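Local atomic coordinates of LPP20 lipofamily protein (Helicobacter pylori R046Wa, PDB entry 4KZS), a protein that is of unknown function but is secreted by the human pathogen Helicobacter pylori and may be connected with the outer membrane and the Tol-Pal system. Residues S23-K29 and G93-R98; S45-N49 and I71-T75; N82-V86 and T97-I101; Q120-L124 and S139-L144; F220-A224 and E250-K254. All coordinates share one frame; numbering follows the deposited sequence.

Interaction 1: S23-K29 and G93-R98; sequences SGSATSK and GIYYTR
Gly24 with Thr97 and Ala26 with Tyr95 are the hydrogen-bonded pairs of an antiparallel register, in which strands 23-26 and 94-98 run 4.6 Å apart with their directions 166° from each other. Each pair is joined twice: Gly24 N gives to Thr97 O at 3.0 Å and Thr97 N returns to Gly24 O, while Tyr95 N reaches Ala26 O and Ala26 N reaches Tyr95 O. Ser25-Tyr96 between them and Ser23-Arg98 beyond Gly24 are non-hydrogen-bonded pairs, with Ser23 CA-H pointing at Thr97 O over 3.2 Å.

The main side chain is Tyr95. With CG anti to the carbonyl carbon (chi1 -55°), its ring lies against the turn beyond Ala26, where one face carries Ser28 C and Lys29 N, the latter 3.5 Å from Tyr95 CG, and Ala26 O lies at the ring edge. Lys29 CB packs 3.7 Å from Tyr95 CD2 before the extended chain leads away. On the other sheet face Ser23 CB approaches Tyr96 OH to 3.7 Å. Thr97 OG1 turns instead to Ser32 on helix 29-53, and Ser25 OG to Lys35. With Ser28 as N-cap, this is an edge strand turning into the helix that packs on its own antiparallel sheet.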
# COMPACT_ATOMS: atom_id res chain seq x y z
N SER A 23 -28.97 4.64 -4.58
CA SER A 23 -29.69 5.76 -5.19
C SER A 23 -29.30 7.07 -4.52
O SER A 23 -28.92 7.09 -3.34
CB SER A 23 -31.18 5.58 -5.00
OG SER A 23 -31.40 5.39 -3.63
N GLY A 24 -29.42 8.17 -5.25
CA GLY A 24 -28.86 9.39 -4.75
C GLY A 24 -29.49 10.50 -5.54
O GLY A 24 -30.01 10.26 -6.63
N SER A 25 -29.43 11.70 -4.99
CA SER A 25 -30.03 12.90 -5.59
C SER A 25 -29.16 14.11 -5.30
O SER A 25 -28.60 14.27 -4.19
CB SER A 25 -31.42 13.17 -5.02
OG SER A 25 -31.44 13.04 -3.60
N ALA A 26 -29.06 14.96 -6.30
CA ALA A 26 -28.11 16.06 -6.26
C ALA A 26 -28.52 17.12 -7.26
O ALA A 26 -29.32 16.87 -8.17
CB ALA A 26 -26.72 15.54 -6.60
N THR A 27 -27.95 18.31 -7.09
CA THR A 27 -28.26 19.42 -7.99
C THR A 27 -27.48 19.32 -9.31
O THR A 27 -27.44 20.25 -10.10
CB THR A 27 -28.05 20.75 -7.26
OG1 THR A 27 -26.76 20.74 -6.64
CG2 THR A 27 -29.10 20.89 -6.15
N SER A 28 -26.89 18.16 -9.56
CA SER A 28 -26.21 17.89 -10.81
C SER A 28 -26.32 16.41 -11.22
O SER A 28 -26.25 15.53 -10.37
CB SER A 28 -24.74 18.24 -10.68
OG SER A 28 -24.06 17.77 -11.83
N LYS A 29 -26.45 16.13 -12.52
CA LYS A 29 -26.61 14.76 -13.01
C LYS A 29 -25.44 13.88 -12.58
O LYS A 29 -25.64 12.79 -12.02
CB LYS A 29 -26.77 14.73 -14.53
CG LYS A 29 -27.16 13.38 -15.13
CD LYS A 29 -27.34 13.54 -16.63
CE LYS A 29 -27.72 12.22 -17.31
NZ LYS A 29 -27.88 12.24 -18.80
N GLY A 93 -34.45 21.10 -11.10
CA GLY A 93 -33.06 21.31 -10.78
C GLY A 93 -32.41 20.16 -10.04
O GLY A 93 -31.19 20.02 -10.05
N ILE A 94 -33.20 19.34 -9.36
CA ILE A 94 -32.57 18.20 -8.74
C ILE A 94 -32.60 16.95 -9.62
O ILE A 94 -33.56 16.70 -10.36
CB ILE A 94 -33.09 17.94 -7.33
CG1 ILE A 94 -34.41 17.26 -7.40
CG2 ILE A 94 -33.19 19.24 -6.53
CD1 ILE A 94 -34.62 16.39 -6.19
N TYR A 95 -31.50 16.21 -9.57
CA TYR A 95 -31.36 14.98 -10.33
C TYR A 95 -31.40 13.79 -9.39
O TYR A 95 -31.04 13.88 -8.19
CB TYR A 95 -30.06 15.02 -11.11
CG TYR A 95 -29.94 16.23 -11.98
CD1 TYR A 95 -29.82 17.52 -11.43
CD2 TYR A 95 -29.96 16.09 -13.38
CE1 TYR A 95 -29.73 18.64 -12.27
CE2 TYR A 95 -29.87 17.20 -14.22
CZ TYR A 95 -29.75 18.46 -13.66
OH TYR A 95 -29.67 19.50 -14.55
N TYR A 96 -31.87 12.67 -9.94
CA TYR A 96 -31.95 11.44 -9.18
C TYR A 96 -31.40 10.36 -10.08
O TYR A 96 -31.67 10.35 -11.29
CB TYR A 96 -33.41 11.14 -8.80
CG TYR A 96 -33.66 9.76 -8.22
CD1 TYR A 96 -33.58 9.53 -6.86
CD2 TYR A 96 -34.01 8.69 -9.04
CE1 TYR A 96 -33.83 8.26 -6.33
CE2 TYR A 96 -34.27 7.43 -8.51
CZ TYR A 96 -34.17 7.24 -7.16
OH TYR A 96 -34.40 6.01 -6.67
N THR A 97 -30.65 9.45 -9.48
CA THR A 97 -30.04 8.31 -10.19
C THR A 97 -30.21 7.10 -9.27
O THR A 97 -30.05 7.18 -8.00
CB THR A 97 -28.55 8.56 -10.48
OG1 THR A 97 -28.39 9.74 -11.29
CG2 THR A 97 -27.93 7.43 -11.25
N ARG A 98 -30.57 5.97 -9.86
CA ARG A 98 -30.53 4.77 -9.07
C ARG A 98 -29.78 3.69 -9.87
O ARG A 98 -29.90 3.63 -11.07
CB ARG A 98 -31.95 4.39 -8.76
CG ARG A 98 -32.13 3.08 -8.03
CD ARG A 98 -33.40 2.53 -8.67
NE ARG A 98 -34.25 2.02 -7.65
CZ ARG A 98 -35.33 1.32 -7.86
NH1 ARG A 98 -35.77 1.07 -9.08
NH2 ARG A 98 -35.99 0.90 -6.81

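Interaction 2: S45-N49 and I71-T75; sequences SVVVN and INLKT
Asn49 reaches from helix 29-53 into the loop at Ile71-Thr75, and its short side chain engages that loop at each step. CB lies 3.6 Å from Ile71 CA, on the backbone where the modelled loop resumes, and CG comes closer to the same atom, 3.3 Å from Ile71 CA. The first torsion, chi1 -69°, sets CG anti to the carbonyl carbon and aims the amide at Leu73. There the two ends divide the work: OD1 accepts from Leu73 N at 2.8 Å, with the donor tilted 18° from the carbonyl plane, and ND2 gives to Leu73 O, also at 2.8 Å. That oxygen lies only 5° out of the amide plane of Asn49. Two bonds to a single residue thus fix the rotation of the amide.

The motif is a side-chain amide pairing with the peptide groups of an irregular segment, and it anchors the loop between helix 29-53 and strand 84-91 to the helix. One helical turn earlier, Ser45 does similar work. Its OG accepts from Thr75 N at 2.9 Å and also makes a weak hydrogen bond to Val41 O in its own helix. Ser45 CB meets Ile71 CD1 at 3.7 Å, although Ile71 is poorly ordered. Deeper in, Val48 CG1 touches Leu73 CD1 at 3.9 Å, the two side chains meeting nearly at a right angle, and both also rest on Ile153 of helix 135-157.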
# COMPACT_ATOMS: atom_id res chain seq x y z
N SER A 45 -21.40 -2.91 1.31
CA SER A 45 -20.56 -3.16 2.49
C SER A 45 -21.40 -3.91 3.54
O SER A 45 -21.06 -5.04 3.91
CB SER A 45 -20.00 -1.89 3.07
OG SER A 45 -19.03 -1.30 2.22
N VAL A 46 -22.53 -3.30 3.95
CA VAL A 46 -23.51 -3.92 4.88
C VAL A 46 -23.83 -5.38 4.60
O VAL A 46 -23.49 -6.24 5.40
CB VAL A 46 -24.84 -3.11 4.93
CG1 VAL A 46 -25.97 -3.92 5.58
CG2 VAL A 46 -24.65 -1.76 5.61
N VAL A 47 -24.47 -5.67 3.48
CA VAL A 47 -24.75 -7.07 3.09
C VAL A 47 -23.52 -7.96 3.22
O VAL A 47 -23.62 -9.13 3.55
CB VAL A 47 -25.34 -7.15 1.63
CG1 VAL A 47 -24.95 -8.42 0.90
CG2 VAL A 47 -26.85 -7.05 1.65
N VAL A 48 -22.35 -7.41 2.95
CA VAL A 48 -21.13 -8.20 2.96
C VAL A 48 -20.63 -8.41 4.39
O VAL A 48 -20.39 -9.56 4.80
CB VAL A 48 -20.07 -7.53 2.07
CG1 VAL A 48 -18.70 -8.07 2.33
CG2 VAL A 48 -20.41 -7.77 0.63
N ASN A 49 -20.51 -7.32 5.15
CA ASN A 49 -20.03 -7.41 6.53
C ASN A 49 -20.87 -8.36 7.36
O ASN A 49 -20.35 -9.14 8.15
CB ASN A 49 -19.98 -6.04 7.18
CG ASN A 49 -18.87 -5.13 6.59
OD1 ASN A 49 -17.66 -5.34 6.81
ND2 ASN A 49 -19.29 -4.10 5.86
N ILE A 71 -19.62 -3.99 10.48
CA ILE A 71 -19.10 -3.28 9.31
C ILE A 71 -17.56 -3.18 9.36
O ILE A 71 -16.98 -2.10 9.18
CB ILE A 71 -19.81 -1.90 9.09
CG1 ILE A 71 -19.56 -1.32 7.69
CG2 ILE A 71 -19.47 -0.89 10.19
CD1 ILE A 71 -20.66 -1.60 6.70
N ASN A 72 -16.92 -4.32 9.62
CA ASN A 72 -15.45 -4.45 9.70
C ASN A 72 -14.72 -3.87 8.48
O ASN A 72 -13.81 -3.03 8.62
CB ASN A 72 -15.07 -5.92 9.91
CG ASN A 72 -13.68 -6.10 10.46
OD1 ASN A 72 -13.35 -7.14 11.04
ND2 ASN A 72 -12.83 -5.08 10.30
N LEU A 73 -15.12 -4.31 7.30
CA LEU A 73 -14.51 -3.83 6.06
C LEU A 73 -15.51 -2.99 5.30
O LEU A 73 -16.67 -3.35 5.18
CB LEU A 73 -14.02 -5.00 5.20
CG LEU A 73 -14.99 -6.17 4.96
CD1 LEU A 73 -15.92 -5.82 3.82
CD2 LEU A 73 -14.24 -7.46 4.68
N LYS A 74 -15.06 -1.84 4.81
CA LYS A 74 -15.96 -0.94 4.12
C LYS A 74 -15.42 -0.80 2.71
O LYS A 74 -14.31 -0.33 2.53
CB LYS A 74 -16.01 0.41 4.82
CG LYS A 74 -17.31 1.15 4.55
CD LYS A 74 -17.60 2.17 5.64
CE LYS A 74 -16.75 3.43 5.51
NZ LYS A 74 -17.17 4.29 4.37
N THR A 75 -16.19 -1.25 1.72
CA THR A 75 -15.69 -1.32 0.36
C THR A 75 -15.73 0.09 -0.22
O THR A 75 -16.28 0.98 0.40
CB THR A 75 -16.43 -2.37 -0.52
OG1 THR A 75 -17.81 -2.05 -0.58
CG2 THR A 75 -16.36 -3.78 0.04

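Interaction 3: N82-V86 and T97-I101; sequences NVEIV and TRVRI
Glu84 and Arg100 face each other across a hydrogen-bonded antiparallel pair, and their side chains cross obliquely to form a salt bridge above the sheet. Arg100 CG sits between the backbone N and the carbonyl carbon, and the chain then runs extended to NE, which carries the guanidinium alongside the Glu84 carboxylate. Glu84 OE2 takes Arg100 NE at 2.7 Å and, more weakly, Arg100 NH2 at 3.2 Å. The oxygen lies at the guanidinium edge, yet NE meets it from 42° out of the carboxylate plane, and the two flat groups are turned 58° apart. Val86 CG2 rests against the same arginine, 3.4 Å from Arg100 CD. Tyr19 and Tyr21 complete this polar face, Tyr19 OH bonding Glu84 OE1 while its ring makes a cation-pi contact with Arg100, and Tyr21 OH bonding Arg100 NH1.

The opposite face is largely apolar. Ile85 CD1 slants over Val99 CG1 at 3.6 Å, whereas Val83 CG1 meets Ile101 CD1 nearly at right angles, 4.1 Å away; Leu37, Leu40 and Ile44 of helix 29-53 lie against this side. Between the two faces, Glu84 N bonds Arg100 O, Arg100 N returns to Glu84 O, and Val86 N bonds Arg98 O at 2.7 Å. The short strand segments diverge to 134°, as in a strongly twisted beta hairpin, here 84-91 with 94-102, whose inner face is covered by a helix.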
# COMPACT_ATOMS: atom_id res chain seq x y z
N ASN A 82 -18.43 -1.10 -13.89
CA ASN A 82 -19.40 -0.48 -14.73
C ASN A 82 -20.73 -1.29 -14.41
O ASN A 82 -20.88 -2.48 -14.88
CB ASN A 82 -19.00 -0.77 -16.15
CG ASN A 82 -18.86 -2.27 -16.42
OD1 ASN A 82 -19.88 -2.96 -16.69
ND2 ASN A 82 -17.60 -2.81 -16.33
N VAL A 83 -21.61 -0.64 -13.61
CA VAL A 83 -22.82 -1.18 -12.95
C VAL A 83 -24.03 -0.60 -13.69
O VAL A 83 -23.87 0.39 -14.41
CB VAL A 83 -22.91 -0.63 -11.49
CG1 VAL A 83 -21.57 -0.65 -10.81
CG2 VAL A 83 -23.43 0.83 -11.43
N GLU A 84 -25.24 -1.10 -13.48
CA GLU A 84 -26.40 -0.60 -14.24
C GLU A 84 -27.11 0.65 -13.69
O GLU A 84 -27.29 0.82 -12.47
CB GLU A 84 -27.43 -1.69 -14.41
CG GLU A 84 -26.88 -3.09 -14.53
CD GLU A 84 -27.98 -4.11 -14.67
OE1 GLU A 84 -27.67 -5.25 -15.10
OE2 GLU A 84 -29.16 -3.76 -14.38
N ILE A 85 -27.51 1.53 -14.60
CA ILE A 85 -28.38 2.68 -14.28
C ILE A 85 -29.85 2.28 -14.40
O ILE A 85 -30.33 1.94 -15.48
CB ILE A 85 -28.11 3.88 -15.21
CG1 ILE A 85 -26.64 4.30 -15.17
CG2 ILE A 85 -28.98 5.05 -14.82
CD1 ILE A 85 -26.17 4.77 -13.82
N VAL A 86 -30.58 2.26 -13.30
CA VAL A 86 -31.96 1.82 -13.37
C VAL A 86 -32.93 2.99 -13.43
O VAL A 86 -34.01 2.83 -13.94
CB VAL A 86 -32.29 0.86 -12.22
CG1 VAL A 86 -33.79 0.64 -12.09
CG2 VAL A 86 -31.63 -0.47 -12.50
N THR A 97 -30.65 9.45 -9.48
CA THR A 97 -30.04 8.31 -10.19
C THR A 97 -30.21 7.10 -9.27
O THR A 97 -30.05 7.18 -8.00
CB THR A 97 -28.55 8.56 -10.48
OG1 THR A 97 -28.39 9.74 -11.29
CG2 THR A 97 -27.93 7.43 -11.25
N ARG A 98 -30.57 5.97 -9.86
CA ARG A 98 -30.53 4.77 -9.07
C ARG A 98 -29.78 3.69 -9.87
O ARG A 98 -29.90 3.63 -11.07
CB ARG A 98 -31.95 4.39 -8.76
CG ARG A 98 -32.13 3.08 -8.03
CD ARG A 98 -33.40 2.53 -8.67
NE ARG A 98 -34.25 2.02 -7.65
CZ ARG A 98 -35.33 1.32 -7.86
NH1 ARG A 98 -35.77 1.07 -9.08
NH2 ARG A 98 -35.99 0.90 -6.81
N VAL A 99 -28.98 2.88 -9.18
CA VAL A 99 -28.05 1.98 -9.79
C VAL A 99 -28.17 0.69 -9.07
O VAL A 99 -28.68 0.64 -7.97
CB VAL A 99 -26.59 2.40 -9.64
CG1 VAL A 99 -26.34 3.70 -10.34
CG2 VAL A 99 -26.27 2.63 -8.19
N ARG A 100 -27.77 -0.38 -9.73
CA ARG A 100 -27.75 -1.69 -9.13
C ARG A 100 -26.66 -2.53 -9.72
O ARG A 100 -26.05 -2.17 -10.77
CB ARG A 100 -29.08 -2.36 -9.36
CG ARG A 100 -29.35 -2.63 -10.82
CD ARG A 100 -30.66 -3.38 -10.94
NE ARG A 100 -30.84 -3.92 -12.29
CZ ARG A 100 -31.77 -4.82 -12.60
NH1 ARG A 100 -32.63 -5.27 -11.69
NH2 ARG A 100 -31.88 -5.27 -13.82
N ILE A 101 -26.39 -3.66 -9.08
CA ILE A 101 -25.39 -4.58 -9.60
C ILE A 101 -25.74 -5.92 -9.15
O ILE A 101 -26.20 -6.09 -8.02
CB ILE A 101 -23.99 -4.28 -9.08
CG1 ILE A 101 -22.97 -5.14 -9.81
CG2 ILE A 101 -23.89 -4.44 -7.55
CD1 ILE A 101 -21.55 -4.58 -9.76

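Interaction 4: Q120-L124 and S139-L144; sequences QFSTL and SMGDLL
Phe121 enters the surface of helix 135-157 beside Met140, Leu143 and Leu144, and the contact is one of dispersion throughout, with no hydrogen bond from one segment to the other. Its aromatic part comes first. With CG anti to the backbone N (chi1 -160°), the ring projects from the chain at 120-124. Met140 SD stands 4.8 Å from the ring centroid, 30° off the normal, an oblique Met-aromatic contact. Leu144 CD1 lies over one face, across the ring plane from the sulfur and 3.7 Å from Phe121 CZ, and Leu143 CD1 comes in at the edge, 3.6 Å from Phe121 CD1. The ring is therefore held over one face, at an edge and obliquely from the other side.

The aliphatic contacts surround it. Leu124 CD1 meets Leu143 CD1 at 3.7 Å and Ser139 CB at the same distance, while Leu124 CB touches Met140 CG. Leu143 thus wedges its branches between neighbours: CD1 serves Phe121 and Leu124, and CD2 lies 3.7 Å from Gln120 NE2, where the extended glutamine passes nearly at a right angle.

Polar links run within the segments. Leu124 N bonds Phe121 O, and Thr123 OG1 gives to Gln120 O from above the carbonyl plane; these bonds curl the chain, with Leu124 facing helix 135-157 as Phe121 does. Helix 165-172 closes the group: Tyr167 meets the Phe121 ring edge-to-face, and Tyr171 touches both Met140 and Leu144. Helices 103-121, 135-157 and 165-172 come together here, consistent with a three-helix bundle in the middle domain.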
# COMPACT_ATOMS: atom_id res chain seq x y z
N GLN A 120 0.34 -9.38 -9.13
CA GLN A 120 1.11 -8.17 -9.18
C GLN A 120 2.25 -8.31 -8.19
O GLN A 120 3.22 -7.55 -8.24
CB GLN A 120 0.26 -6.98 -8.80
CG GLN A 120 1.01 -5.70 -9.00
CD GLN A 120 0.17 -4.52 -8.67
OE1 GLN A 120 -1.06 -4.56 -8.81
NE2 GLN A 120 0.81 -3.43 -8.22
N PHE A 121 2.10 -9.27 -7.26
CA PHE A 121 3.00 -9.43 -6.13
C PHE A 121 4.21 -10.11 -6.66
O PHE A 121 5.33 -9.69 -6.39
CB PHE A 121 2.37 -10.32 -5.05
CG PHE A 121 2.98 -10.15 -3.68
CD1 PHE A 121 2.74 -9.00 -2.93
CD2 PHE A 121 3.78 -11.14 -3.12
CE1 PHE A 121 3.28 -8.85 -1.66
CE2 PHE A 121 4.32 -11.00 -1.85
CZ PHE A 121 4.07 -9.85 -1.11
N SER A 122 3.96 -11.17 -7.44
CA SER A 122 5.02 -11.95 -8.06
C SER A 122 6.00 -11.04 -8.80
O SER A 122 7.19 -11.30 -8.82
CB SER A 122 4.44 -12.99 -8.99
OG SER A 122 3.58 -12.35 -9.90
N THR A 123 5.50 -9.94 -9.36
CA THR A 123 6.36 -8.96 -10.06
C THR A 123 7.04 -7.95 -9.11
O THR A 123 7.59 -6.92 -9.55
CB THR A 123 5.60 -8.22 -11.19
OG1 THR A 123 5.00 -7.01 -10.69
CG2 THR A 123 4.58 -9.13 -11.87
N LEU A 124 7.00 -8.25 -7.82
CA LEU A 124 7.58 -7.38 -6.82
C LEU A 124 8.60 -8.07 -5.93
O LEU A 124 9.34 -7.41 -5.21
CB LEU A 124 6.47 -6.77 -5.96
CG LEU A 124 5.87 -5.49 -6.50
CD1 LEU A 124 4.75 -5.04 -5.58
CD2 LEU A 124 6.95 -4.44 -6.61
N SER A 139 5.13 -1.38 -1.48
CA SER A 139 4.17 -1.86 -2.43
C SER A 139 3.73 -3.24 -2.01
O SER A 139 2.53 -3.47 -1.88
CB SER A 139 4.69 -1.78 -3.89
OG SER A 139 4.75 -0.41 -4.33
N MET A 140 4.66 -4.15 -1.73
CA MET A 140 4.24 -5.48 -1.26
C MET A 140 3.32 -5.39 -0.05
O MET A 140 2.31 -6.15 0.06
CB MET A 140 5.40 -6.37 -0.93
CG MET A 140 6.29 -6.60 -2.13
SD MET A 140 7.72 -7.67 -1.83
CE MET A 140 6.96 -9.19 -1.35
N GLY A 141 3.65 -4.48 0.86
CA GLY A 141 2.81 -4.28 2.05
C GLY A 141 1.39 -3.89 1.66
O GLY A 141 0.40 -4.50 2.13
N ASP A 142 1.28 -2.91 0.77
CA ASP A 142 -0.03 -2.49 0.26
C ASP A 142 -0.89 -3.60 -0.40
O ASP A 142 -2.09 -3.71 -0.07
CB ASP A 142 0.13 -1.29 -0.67
CG ASP A 142 0.77 -0.10 0.03
OD1 ASP A 142 0.41 0.14 1.21
OD2 ASP A 142 1.63 0.58 -0.59
N LEU A 143 -0.28 -4.39 -1.29
CA LEU A 143 -1.01 -5.43 -1.98
C LEU A 143 -1.64 -6.37 -0.95
O LEU A 143 -2.87 -6.64 -0.97
CB LEU A 143 -0.09 -6.20 -2.95
CG LEU A 143 0.72 -5.42 -4.01
CD1 LEU A 143 1.33 -6.41 -4.98
CD2 LEU A 143 -0.09 -4.40 -4.80
N LEU A 144 -0.80 -6.81 -0.02
CA LEU A 144 -1.20 -7.75 0.99
C LEU A 144 -2.29 -7.13 1.85
O LEU A 144 -3.28 -7.78 2.24
CB LEU A 144 0.03 -8.13 1.79
CG LEU A 144 0.64 -9.49 1.46
CD1 LEU A 144 0.55 -9.84 -0.01
CD2 LEU A 144 2.08 -9.57 1.89

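Interaction 5: F220-A224 and E250-K254; sequences FTDSA and EVDEK
Residues 250-254, where the chain enters helix 252-262 of the C-terminal domain, present Glu250 and Glu253 to the irregular loop at Thr221-Ser223; the sequence family of this domain is grouped with TolB N-terminal domains, suggesting a related fold. Both glutamates set CG anti to the backbone N, and both run extended beyond it, so the two carboxylates arrive together at the loop backbone. Glu253 OE2 accepts from Ser223 N in a nearly straight bond of 168°; its modelled length, 2.4 Å between Glu253 OE2 and Ser223 N, is very short and therefore doubtful in detail. The same oxygen lies near Ser223 CB, whereas Ser223 OG turns to Asn217, and Leu196 of helix 190-200 packs beside both Ser223 and Glu253.

Glu250 meets acceptors instead. Its OE2 comes within 3.4 Å of Asp222 OD1, the carboxylate planes 43° apart, and also approaches Thr221 O. Thr221 OG1 makes a weak hydrogen bond to Asp222 OD2.

Three acidic groups thus converge in a buried place where a single backbone N-H crosses from the loop. If the modelled positions hold, such crowding of like charge would probably raise the affinity for protons, and one carboxylate may be protonated.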
# COMPACT_ATOMS: atom_id res chain seq x y z
N PHE A 220 29.94 14.84 6.35
CA PHE A 220 30.89 15.94 6.43
C PHE A 220 30.43 16.60 7.73
O PHE A 220 31.14 16.60 8.73
CB PHE A 220 30.96 16.63 5.07
CG PHE A 220 31.41 15.73 3.94
CD1 PHE A 220 32.70 15.20 3.92
CD2 PHE A 220 30.55 15.40 2.88
CE1 PHE A 220 33.13 14.39 2.88
CE2 PHE A 220 30.97 14.58 1.84
CZ PHE A 220 32.26 14.08 1.83
N THR A 221 29.21 17.14 7.67
CA THR A 221 28.46 17.77 8.77
C THR A 221 27.00 17.39 8.54
O THR A 221 26.15 17.48 9.45
CB THR A 221 28.62 19.31 8.59
OG1 THR A 221 27.71 20.01 9.45
CG2 THR A 221 28.35 19.72 7.15
N ASP A 222 26.75 16.96 7.30
CA ASP A 222 25.46 16.58 6.82
C ASP A 222 25.63 15.58 5.68
O ASP A 222 26.46 15.79 4.78
CB ASP A 222 24.72 17.84 6.40
CG ASP A 222 24.73 18.92 7.50
OD1 ASP A 222 24.21 18.70 8.61
OD2 ASP A 222 25.28 19.99 7.25
N SER A 223 24.86 14.49 5.72
CA SER A 223 25.17 13.25 4.95
C SER A 223 25.07 13.32 3.44
O SER A 223 24.61 14.30 2.91
CB SER A 223 24.35 12.05 5.43
OG SER A 223 24.56 10.94 4.55
N ALA A 224 25.50 12.23 2.79
CA ALA A 224 25.57 12.03 1.35
C ALA A 224 25.41 10.52 1.11
O ALA A 224 26.29 9.71 1.48
CB ALA A 224 26.90 12.53 0.77
N GLU A 250 21.54 19.19 16.65
CA GLU A 250 21.30 18.93 15.22
C GLU A 250 20.68 17.53 15.05
O GLU A 250 20.86 16.88 14.01
CB GLU A 250 22.62 19.09 14.44
CG GLU A 250 22.60 18.78 12.93
CD GLU A 250 23.99 18.79 12.28
OE1 GLU A 250 24.61 19.87 12.20
OE2 GLU A 250 24.48 17.72 11.82
N VAL A 251 19.95 17.07 16.07
CA VAL A 251 19.20 15.80 16.04
C VAL A 251 18.37 15.69 14.77
O VAL A 251 17.98 14.60 14.38
CB VAL A 251 18.26 15.68 17.27
CG1 VAL A 251 17.10 16.67 17.22
CG2 VAL A 251 17.71 14.28 17.41
N ASP A 252 18.12 16.84 14.15
CA ASP A 252 17.26 16.94 12.98
C ASP A 252 17.74 16.25 11.73
O ASP A 252 16.89 15.86 10.93
CB ASP A 252 16.96 18.41 12.64
CG ASP A 252 15.59 18.83 13.11
OD1 ASP A 252 15.30 18.63 14.31
OD2 ASP A 252 14.80 19.36 12.29
N GLU A 253 19.05 16.08 11.52
CA GLU A 253 19.45 15.34 10.33
C GLU A 253 18.79 13.96 10.36
O GLU A 253 18.61 13.31 9.33
CB GLU A 253 20.96 15.21 10.14
CG GLU A 253 21.26 14.44 8.84
CD GLU A 253 22.73 14.29 8.49
OE1 GLU A 253 23.57 14.09 9.39
OE2 GLU A 253 23.05 14.35 7.28
N LYS A 254 18.40 13.56 11.57
CA LYS A 254 17.68 12.31 11.79
C LYS A 254 16.17 12.56 11.61
O LYS A 254 15.54 12.05 10.67
CB LYS A 254 18.01 11.81 13.21
CG LYS A 254 17.34 10.52 13.66
CD LYS A 254 17.88 10.03 15.00
CE LYS A 254 17.58 11.00 16.12
NZ LYS A 254 16.13 11.31 16.21

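Overall arrangement
Five contacts trace the chain from one end of an elongated molecule to the other. Interactions 1 and 3 lie on opposite sides of the same central strand, 94-102, share Thr97 and Arg98, and have centres about 13 Å apart; together they join all three strands of the antiparallel sheet. Interaction 2, nested within the loop closed by interaction 1, fastens loop 71-75 to the later part of helix 29-53, which packs on that sheet. Strand 94-102 then leads into helix 103-121 and so to interaction 4, about 32 Å from interaction 3 between centres. Interaction 5 follows last, its centre about 33 Å from that of interaction 4. Each contact is thus local to one of three successive family regions.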